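Local coordinates for serine protease inhibitor 2 (Anopheles gambiae, PDB 3PZF), which inhibits the serine proteases CLIPB9, CLIPB10 and CLIPB4 and thereby negatively regulates melanization in the mosquito hemolymph, at residues Y191-F203 and T211-Y223. Numbering follows the deposited sequence.
Sequences YPFPEVANNVKPF and TNAQYMEQNGQFY
From Val200-Gln214 to Phe203-Thr211 the backbones pair as the antiparallel s4C-s3C hairpin of serpin beta-sheet C, Lys201 and Ala213 exchanging both N-H...O bonds; one further backbone bond, Tyr215 N to Asn199 O, follows before the chain bows outward, and from there side chains and water make most of the contact. The hairpin illustrates how side chains can carry on where backbone pairing stops. Glu217 OE2 takes two donors: Asn199 ND2 at 2.8 Å, on the anti side and with amide and carboxylate nearly coplanar, and Lys201 NZ at 3.0 Å, a salt bridge arriving from above the carboxylate plane. To get there the Lys201 chain runs over one face of the Tyr215 ring, its CD 4.1 Å from the centroid in a CH-pi contact, and bends only at its last torsion (chi4 -69°). The phenol OH of Tyr215 donates to Pro202 O at 2.7 Å and also meets the edge of the Phe203 ring. In the bow a water links Pro194 O to Glu217 N. Beyond it, Phe193, also packed on Leu237 of strand 232-238, lies between two side chains. Met216 covers one face, its SD 4.1 Å from the centroid of the Phe193 ring in a Met-aromatic contact. Over the opposite face sits Gln218 NE2, which keeps Tyr191 O in its amide plane and donates to it at 3.0 Å, almost straight (N-H...O 171°).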
ATOM      1  N   TYR A 191      -3.406  13.731  17.149  1.00 21.19           N
ATOM      2  CA  TYR A 191      -3.324  15.192  17.303  1.00 26.76           C
ATOM      3  C   TYR A 191      -4.000  15.846  16.086  1.00 27.40           C
ATOM      4  O   TYR A 191      -3.377  16.073  15.068  1.00 25.77           O
ATOM      5  CB  TYR A 191      -1.871  15.637  17.415  1.00 26.44           C
ATOM      6  CG  TYR A 191      -1.172  14.994  18.603  1.00 25.28           C
ATOM      7  CD1 TYR A 191      -1.526  15.354  19.898  1.00 35.24           C
ATOM      8  CD2 TYR A 191      -0.227  13.997  18.422  1.00 25.87           C
ATOM      9  CE1 TYR A 191      -0.922  14.764  20.996  1.00 46.52           C
ATOM     10  CE2 TYR A 191       0.387  13.395  19.526  1.00 32.59           C
ATOM     11  CZ  TYR A 191       0.032  13.790  20.798  1.00 40.43           C
ATOM     12  OH  TYR A 191       0.623  13.193  21.882  1.00 42.58           O
ATOM     13  N   PRO A 192      -5.295  16.116  16.193  1.00 23.05           N
ATOM     14  CA  PRO A 192      -5.982  16.626  14.989  1.00 25.88           C
ATOM     15  C   PRO A 192      -5.595  18.085  14.734  1.00 22.06           C
ATOM     16  O   PRO A 192      -5.243  18.797  15.691  1.00 28.15           O
ATOM     17  CB  PRO A 192      -7.466  16.545  15.364  1.00 31.02           C
ATOM     18  CG  PRO A 192      -7.491  16.528  16.874  1.00 31.47           C
ATOM     19  CD  PRO A 192      -6.227  15.813  17.294  1.00 30.42           C
ATOM     20  N   PHE A 193      -5.654  18.512  13.477  1.00 25.00           N
ATOM     21  CA  PHE A 193      -5.461  19.936  13.141  1.00 25.22           C
ATOM     22  C   PHE A 193      -6.664  20.790  13.460  1.00 27.63           C
ATOM     23  O   PHE A 193      -7.809  20.350  13.308  1.00 27.44           O
ATOM     24  CB  PHE A 193      -5.188  20.063  11.646  1.00 22.21           C
ATOM     25  CG  PHE A 193      -3.904  19.404  11.214  1.00 22.13           C
ATOM     26  CD1 PHE A 193      -2.764  20.176  10.999  1.00 26.03           C
ATOM     27  CD2 PHE A 193      -3.823  18.030  11.047  1.00 20.23           C
ATOM     28  CE1 PHE A 193      -1.589  19.602  10.582  1.00 25.42           C
ATOM     29  CE2 PHE A 193      -2.641  17.437  10.631  1.00 25.11           C
ATOM     30  CZ  PHE A 193      -1.504  18.229  10.420  1.00 24.11           C
ATOM     31  N   PRO A 194      -6.426  22.051  13.861  1.00 25.03           N
ATOM     32  CA  PRO A 194      -7.549  22.988  13.943  1.00 37.09           C
ATOM     33  C   PRO A 194      -8.214  23.094  12.566  1.00 36.62           C
ATOM     34  O   PRO A 194      -7.521  23.007  11.553  1.00 37.84           O
ATOM     35  CB  PRO A 194      -6.880  24.316  14.302  1.00 41.12           C
ATOM     36  CG  PRO A 194      -5.538  23.972  14.820  1.00 43.33           C
ATOM     37  CD  PRO A 194      -5.133  22.688  14.179  1.00 30.33           C
ATOM     38  N   GLU A 195      -9.530  23.243  12.523  1.00 30.56           N
ATOM     39  CA  GLU A 195     -10.221  23.411  11.248  1.00 35.36           C
ATOM     40  C   GLU A 195     -10.299  24.903  10.904  1.00 42.68           C
ATOM     41  O   GLU A 195     -10.786  25.697  11.703  1.00 42.28           O
ATOM     42  CB  GLU A 195     -11.628  22.801  11.317  1.00 47.61           C
ATOM     43  CG  GLU A 195     -11.640  21.273  11.346  1.00 59.06           C
ATOM     44  CD  GLU A 195     -13.009  20.681  11.672  1.00 70.42           C
ATOM     45  OE1 GLU A 195     -13.256  19.518  11.286  1.00 68.51           O
ATOM     46  OE2 GLU A 195     -13.828  21.366  12.324  1.00 70.84           O
ATOM     47  N   VAL A 196      -9.794  25.259   9.723  1.00 36.89           N
ATOM     48  CA  VAL A 196      -9.857  26.632   9.214  1.00 40.99           C
ATOM     49  C   VAL A 196     -10.653  26.633   7.917  1.00 41.72           C
ATOM     50  O   VAL A 196     -10.366  25.845   7.013  1.00 40.75           O
ATOM     51  CB  VAL A 196      -8.444  27.190   8.938  1.00 47.92           C
ATOM     52  CG1 VAL A 196      -8.509  28.453   8.089  1.00 52.40           C
ATOM     53  CG2 VAL A 196      -7.706  27.459  10.263  1.00 54.87           C
ATOM     54  N   ALA A 197     -11.648  27.511   7.829  1.00 39.14           N
ATOM     55  CA  ALA A 197     -12.587  27.504   6.695  1.00 46.20           C
ATOM     56  C   ALA A 197     -11.860  27.751   5.374  1.00 41.91           C
ATOM     57  O   ALA A 197     -12.053  27.048   4.389  1.00 41.57           O
ATOM     58  CB  ALA A 197     -13.670  28.565   6.903  1.00 52.76           C
ATOM     59  N   ASN A 198     -11.015  28.774   5.368  1.00 35.66           N
ATOM     60  CA  ASN A 198     -10.388  29.235   4.144  1.00 38.96           C
ATOM     61  C   ASN A 198      -8.898  29.241   4.311  1.00 34.03           C
ATOM     62  O   ASN A 198      -8.367  30.092   5.028  1.00 32.23           O
ATOM     63  CB  ASN A 198     -10.880  30.638   3.820  1.00 36.87           C
ATOM     64  CG  ASN A 198     -12.317  30.640   3.443  1.00 39.44           C
ATOM     65  OD1 ASN A 198     -12.665  30.115   2.391  1.00 37.64           O
ATOM     66  ND2 ASN A 198     -13.179  31.186   4.302  1.00 41.16           N
ATOM     67  N   ASN A 199      -8.229  28.280   3.669  1.00 27.86           N
ATOM     68  CA  ASN A 199      -6.791  28.185   3.806  1.00 29.49           C
ATOM     69  C   ASN A 199      -6.125  27.698   2.536  1.00 28.76           C
ATOM     70  O   ASN A 199      -5.223  26.870   2.583  1.00 26.18           O
ATOM     71  CB  ASN A 199      -6.414  27.245   4.962  1.00 26.41           C
ATOM     72  CG  ASN A 199      -5.090  27.636   5.609  1.00 38.10           C
ATOM     73  OD1 ASN A 199      -4.635  28.773   5.470  1.00 31.69           O
ATOM     74  ND2 ASN A 199      -4.475  26.696   6.329  1.00 27.76           N
ATOM     75  N   VAL A 200      -6.549  28.233   1.401  1.00 27.18           N
ATOM     76  CA  VAL A 200      -5.911  27.917   0.142  1.00 25.27           C
ATOM     77  C   VAL A 200      -4.570  28.621   0.031  1.00 24.15           C
ATOM     78  O   VAL A 200      -4.447  29.782   0.387  1.00 28.78           O
ATOM     79  CB  VAL A 200      -6.817  28.356  -1.039  1.00 25.76           C
ATOM     80  CG1 VAL A 200      -5.997  28.497  -2.338  1.00 29.66           C
ATOM     81  CG2 VAL A 200      -7.929  27.341  -1.218  1.00 25.87           C
ATOM     82  N   LYS A 201      -3.561  27.920  -0.466  1.00 25.40           N
ATOM     83  CA  LYS A 201      -2.269  28.556  -0.742  1.00 26.96           C
ATOM     84  C   LYS A 201      -1.721  27.895  -1.970  1.00 24.87           C
ATOM     85  O   LYS A 201      -2.196  26.831  -2.332  1.00 26.26           O
ATOM     86  CB  LYS A 201      -1.262  28.310   0.402  1.00 25.21           C
ATOM     87  CG  LYS A 201      -1.763  28.495   1.829  1.00 29.37           C
ATOM     88  CD  LYS A 201      -0.659  27.952   2.808  1.00 31.20           C
ATOM     89  CE  LYS A 201      -1.096  27.916   4.263  1.00 34.90           C
ATOM     90  NZ  LYS A 201      -1.256  29.275   4.858  1.00 37.95           N
ATOM     91  N   PRO A 202      -0.695  28.484  -2.598  1.00 24.81           N
ATOM     92  CA  PRO A 202      -0.028  27.817  -3.729  1.00 23.48           C
ATOM     93  C   PRO A 202       0.628  26.487  -3.341  1.00 22.61           C
ATOM     94  O   PRO A 202       0.980  26.252  -2.152  1.00 25.21           O
ATOM     95  CB  PRO A 202       1.058  28.811  -4.129  1.00 28.32           C
ATOM     96  CG  PRO A 202       0.512  30.149  -3.674  1.00 29.52           C
ATOM     97  CD  PRO A 202      -0.161  29.837  -2.375  1.00 28.58           C
ATOM     98  N   PHE A 203       0.792  25.624  -4.344  1.00 22.02           N
ATOM     99  CA  PHE A 203       1.516  24.348  -4.193  1.00 23.58           C
ATOM    100  C   PHE A 203       2.488  24.292  -5.361  1.00 26.66           C
ATOM    101  O   PHE A 203       2.102  24.569  -6.497  1.00 30.91           O
ATOM    102  CB  PHE A 203       0.571  23.144  -4.258  1.00 22.27           C
ATOM    103  CG  PHE A 203       1.274  21.817  -4.111  1.00 23.00           C
ATOM    104  CD1 PHE A 203       1.502  21.283  -2.846  1.00 25.47           C
ATOM    105  CD2 PHE A 203       1.737  21.125  -5.230  1.00 27.89           C
ATOM    106  CE1 PHE A 203       2.170  20.066  -2.683  1.00 24.08           C
ATOM    107  CE2 PHE A 203       2.401  19.907  -5.081  1.00 26.64           C
ATOM    108  CZ  PHE A 203       2.620  19.380  -3.794  1.00 25.11           C
ATOM    109  N   THR A 211       0.302  25.185  -8.665  1.00 30.25           N
ATOM    110  CA  THR A 211      -1.127  24.950  -8.543  1.00 29.17           C
ATOM    111  C   THR A 211      -1.560  25.538  -7.190  1.00 29.59           C
ATOM    112  O   THR A 211      -0.809  26.297  -6.584  1.00 29.67           O
ATOM    113  CB  THR A 211      -1.434  23.464  -8.634  1.00 31.73           C
ATOM    114  OG1 THR A 211      -0.588  22.731  -7.722  1.00 30.54           O
ATOM    115  CG2 THR A 211      -1.180  22.974 -10.053  1.00 44.79           C
ATOM    116  N   ASN A 212      -2.778  25.251  -6.752  1.00 25.80           N
ATOM    117  CA  ASN A 212      -3.221  25.671  -5.429  1.00 26.13           C
ATOM    118  C   ASN A 212      -3.718  24.473  -4.659  1.00 28.19           C
ATOM    119  O   ASN A 212      -4.118  23.499  -5.264  1.00 27.06           O
ATOM    120  CB  ASN A 212      -4.351  26.705  -5.558  1.00 26.88           C
ATOM    121  CG  ASN A 212      -3.873  27.994  -6.170  1.00 30.13           C
ATOM    122  OD1 ASN A 212      -3.095  28.711  -5.560  1.00 30.44           O
ATOM    123  ND2 ASN A 212      -4.331  28.293  -7.386  1.00 33.57           N
ATOM    124  N   ALA A 213      -3.674  24.546  -3.332  1.00 25.78           N
ATOM    125  CA  ALA A 213      -4.165  23.474  -2.489  1.00 28.03           C
ATOM    126  C   ALA A 213      -4.859  24.027  -1.254  1.00 26.07           C
ATOM    127  O   ALA A 213      -4.671  25.188  -0.918  1.00 25.32           O
ATOM    128  CB  ALA A 213      -2.997  22.564  -2.065  1.00 24.88           C
ATOM    129  N   GLN A 214      -5.637  23.192  -0.563  1.00 26.75           N
ATOM    130  CA  GLN A 214      -6.239  23.581   0.714  1.00 24.43           C
ATOM    131  C   GLN A 214      -5.384  23.011   1.817  1.00 24.71           C
ATOM    132  O   GLN A 214      -5.136  21.822   1.828  1.00 25.11           O
ATOM    133  CB  GLN A 214      -7.627  22.974   0.863  1.00 24.30           C
ATOM    134  CG  GLN A 214      -8.622  23.480  -0.166  1.00 33.59           C
ATOM    135  CD  GLN A 214     -10.035  23.162   0.257  1.00 42.03           C
ATOM    136  OE1 GLN A 214     -10.575  23.790   1.170  1.00 60.37           O
ATOM    137  NE2 GLN A 214     -10.620  22.156  -0.360  1.00 37.80           N
ATOM    138  N   TYR A 215      -4.971  23.841   2.768  1.00 20.42           N
ATOM    139  CA  TYR A 215      -3.977  23.392   3.745  1.00 19.51           C
ATOM    140  C   TYR A 215      -4.536  23.328   5.165  1.00 26.04           C
ATOM    141  O   TYR A 215      -5.554  23.942   5.479  1.00 25.88           O
ATOM    142  CB  TYR A 215      -2.781  24.334   3.719  1.00 20.27           C
ATOM    143  CG  TYR A 215      -1.871  24.187   2.502  1.00 22.39           C
ATOM    144  CD1 TYR A 215      -0.722  23.388   2.558  1.00 22.11           C
ATOM    145  CD2 TYR A 215      -2.157  24.884   1.304  1.00 22.97           C
ATOM    146  CE1 TYR A 215       0.135  23.272   1.469  1.00 18.75           C
ATOM    147  CE2 TYR A 215      -1.315  24.786   0.208  1.00 28.18           C
ATOM    148  CZ  TYR A 215      -0.166  23.996   0.296  1.00 23.83           C
ATOM    149  OH  TYR A 215       0.660  23.891  -0.800  1.00 25.03           O
ATOM    150  N   MET A 216      -3.863  22.565   6.016  1.00 22.57           N
ATOM    151  CA  MET A 216      -4.173  22.527   7.441  1.00 23.90           C
ATOM    152  C   MET A 216      -2.854  22.711   8.175  1.00 23.05           C
ATOM    153  O   MET A 216      -1.818  22.323   7.656  1.00 22.71           O
ATOM    154  CB  MET A 216      -4.809  21.193   7.827  1.00 25.65           C
ATOM    155  CG  MET A 216      -4.078  20.006   7.306  1.00 20.82           C
ATOM    156  SD  MET A 216      -5.127  18.539   7.560  1.00 24.29           S
ATOM    157  CE  MET A 216      -3.991  17.286   7.056  1.00 24.48           C
ATOM    158  N   GLU A 217      -2.897  23.361   9.337  1.00 23.61           N
ATOM    159  CA  GLU A 217      -1.686  23.783  10.063  1.00 22.52           C
ATOM    160  C   GLU A 217      -1.887  23.557  11.538  1.00 22.47           C
ATOM    161  O   GLU A 217      -2.969  23.842  12.056  1.00 27.09           O
ATOM    162  CB  GLU A 217      -1.446  25.289   9.845  1.00 22.88           C
ATOM    163  CG  GLU A 217      -1.342  25.673   8.389  1.00 32.31           C
ATOM    164  CD  GLU A 217      -1.275  27.183   8.188  1.00 36.06           C
ATOM    165  OE1 GLU A 217      -0.504  27.866   8.910  1.00 32.45           O
ATOM    166  OE2 GLU A 217      -2.011  27.678   7.314  1.00 31.40           O
ATOM    167  N   GLN A 218      -0.867  23.022  12.217  1.00 21.97           N
ATOM    168  CA  GLN A 218      -0.878  23.041  13.678  1.00 24.81           C
ATOM    169  C   GLN A 218       0.517  23.123  14.257  1.00 26.54           C
ATOM    170  O   GLN A 218       1.492  22.875  13.556  1.00 23.25           O
ATOM    171  CB  GLN A 218      -1.536  21.766  14.226  1.00 25.37           C
ATOM    172  CG  GLN A 218      -0.696  20.509  14.059  1.00 25.61           C
ATOM    173  CD  GLN A 218      -1.382  19.349  14.751  1.00 28.81           C
ATOM    174  OE1 GLN A 218      -1.457  19.335  15.962  1.00 28.25           O
ATOM    175  NE2 GLN A 218      -1.976  18.446  13.986  1.00 22.48           N
ATOM    176  N   ASN A 219       0.586  23.449  15.551  1.00 24.52           N
ATOM    177  CA  ASN A 219       1.797  23.292  16.352  1.00 25.03           C
ATOM    178  C   ASN A 219       1.641  22.054  17.211  1.00 32.86           C
ATOM    179  O   ASN A 219       0.623  21.893  17.886  1.00 35.36           O
ATOM    180  CB  ASN A 219       1.953  24.468  17.308  1.00 34.11           C
ATOM    181  CG  ASN A 219       2.181  25.757  16.591  1.00 35.95           C
ATOM    182  OD1 ASN A 219       3.175  25.889  15.875  1.00 39.38           O
ATOM    183  ND2 ASN A 219       1.272  26.730  16.776  1.00 35.32           N
ATOM    184  N   GLY A 220       2.646  21.192  17.225  1.00 30.27           N
ATOM    185  CA  GLY A 220       2.589  20.056  18.121  1.00 30.19           C
ATOM    186  C   GLY A 220       3.940  19.454  18.408  1.00 35.85           C
ATOM    187  O   GLY A 220       4.962  19.924  17.925  1.00 31.55           O
ATOM    188  N   GLN A 221       3.925  18.411  19.228  1.00 33.19           N
ATOM    189  CA  GLN A 221       5.124  17.647  19.543  1.00 34.60           C
ATOM    190  C   GLN A 221       5.093  16.394  18.691  1.00 29.66           C
ATOM    191  O   GLN A 221       4.209  15.545  18.867  1.00 29.02           O
ATOM    192  CB  GLN A 221       5.111  17.262  21.020  1.00 42.35           C
ATOM    193  CG  GLN A 221       4.991  18.462  21.966  1.00 56.73           C
ATOM    194  CD  GLN A 221       6.314  19.191  22.208  1.00 73.09           C
ATOM    195  OE1 GLN A 221       6.391  20.087  23.056  1.00 82.72           O
ATOM    196  NE2 GLN A 221       7.359  18.809  21.474  1.00 74.37           N
ATOM    197  N   PHE A 222       6.030  16.277  17.753  1.00 26.42           N
ATOM    198  CA  PHE A 222       6.050  15.130  16.840  1.00 23.68           C
ATOM    199  C   PHE A 222       7.477  14.634  16.618  1.00 25.93           C
ATOM    200  O   PHE A 222       8.412  15.410  16.605  1.00 27.09           O
ATOM    201  CB  PHE A 222       5.493  15.507  15.468  1.00 21.70           C
ATOM    202  CG  PHE A 222       4.112  16.125  15.507  1.00 24.02           C
ATOM    203  CD1 PHE A 222       2.982  15.312  15.664  1.00 25.46           C
ATOM    204  CD2 PHE A 222       3.941  17.498  15.358  1.00 25.49           C
ATOM    205  CE1 PHE A 222       1.698  15.871  15.700  1.00 28.41           C
ATOM    206  CE2 PHE A 222       2.675  18.065  15.401  1.00 33.20           C
ATOM    207  CZ  PHE A 222       1.551  17.252  15.559  1.00 29.25           C
ATOM    208  N   TYR A 223       7.628  13.343  16.377  1.00 20.97           N
ATOM    209  CA  TYR A 223       8.904  12.833  15.887  1.00 26.30           C
ATOM    210  C   TYR A 223       9.200  13.465  14.537  1.00 23.91           C
ATOM    211  O   TYR A 223       8.349  13.482  13.625  1.00 22.02           O
ATOM    212  CB  TYR A 223       8.900  11.315  15.792  1.00 26.43           C
ATOM    213  CG  TYR A 223       9.028  10.639  17.136  1.00 26.36           C
ATOM    214  CD1 TYR A 223      10.268  10.218  17.596  1.00 29.07           C
ATOM    215  CD2 TYR A 223       7.918  10.430  17.945  1.00 29.30           C
ATOM    216  CE1 TYR A 223      10.401   9.602  18.823  1.00 31.24           C
ATOM    217  CE2 TYR A 223       8.041   9.808  19.181  1.00 30.01           C
ATOM    218  CZ  TYR A 223       9.291   9.415  19.614  1.00 38.02           C
ATOM    219  OH  TYR A 223       9.428   8.785  20.824  1.00 42.17           O
TER
HETATM  220  O   HOH W   1      -3.595  18.557  18.241  1.00 38.08           O
HETATM  221  O   HOH W   2      -5.661  23.965   9.921  1.00 28.70           O
HETATM  222  O   HOH W   3      -7.810  23.641   8.011  1.00 36.64           O
HETATM  223  O   HOH W   4      -8.415  24.161   4.818  1.00 38.86           O
HETATM  224  O   HOH W   5      -9.035  25.806   2.604  1.00 36.94           O
HETATM  225  O   HOH W   6       0.016  30.236   7.464  1.00 30.20           O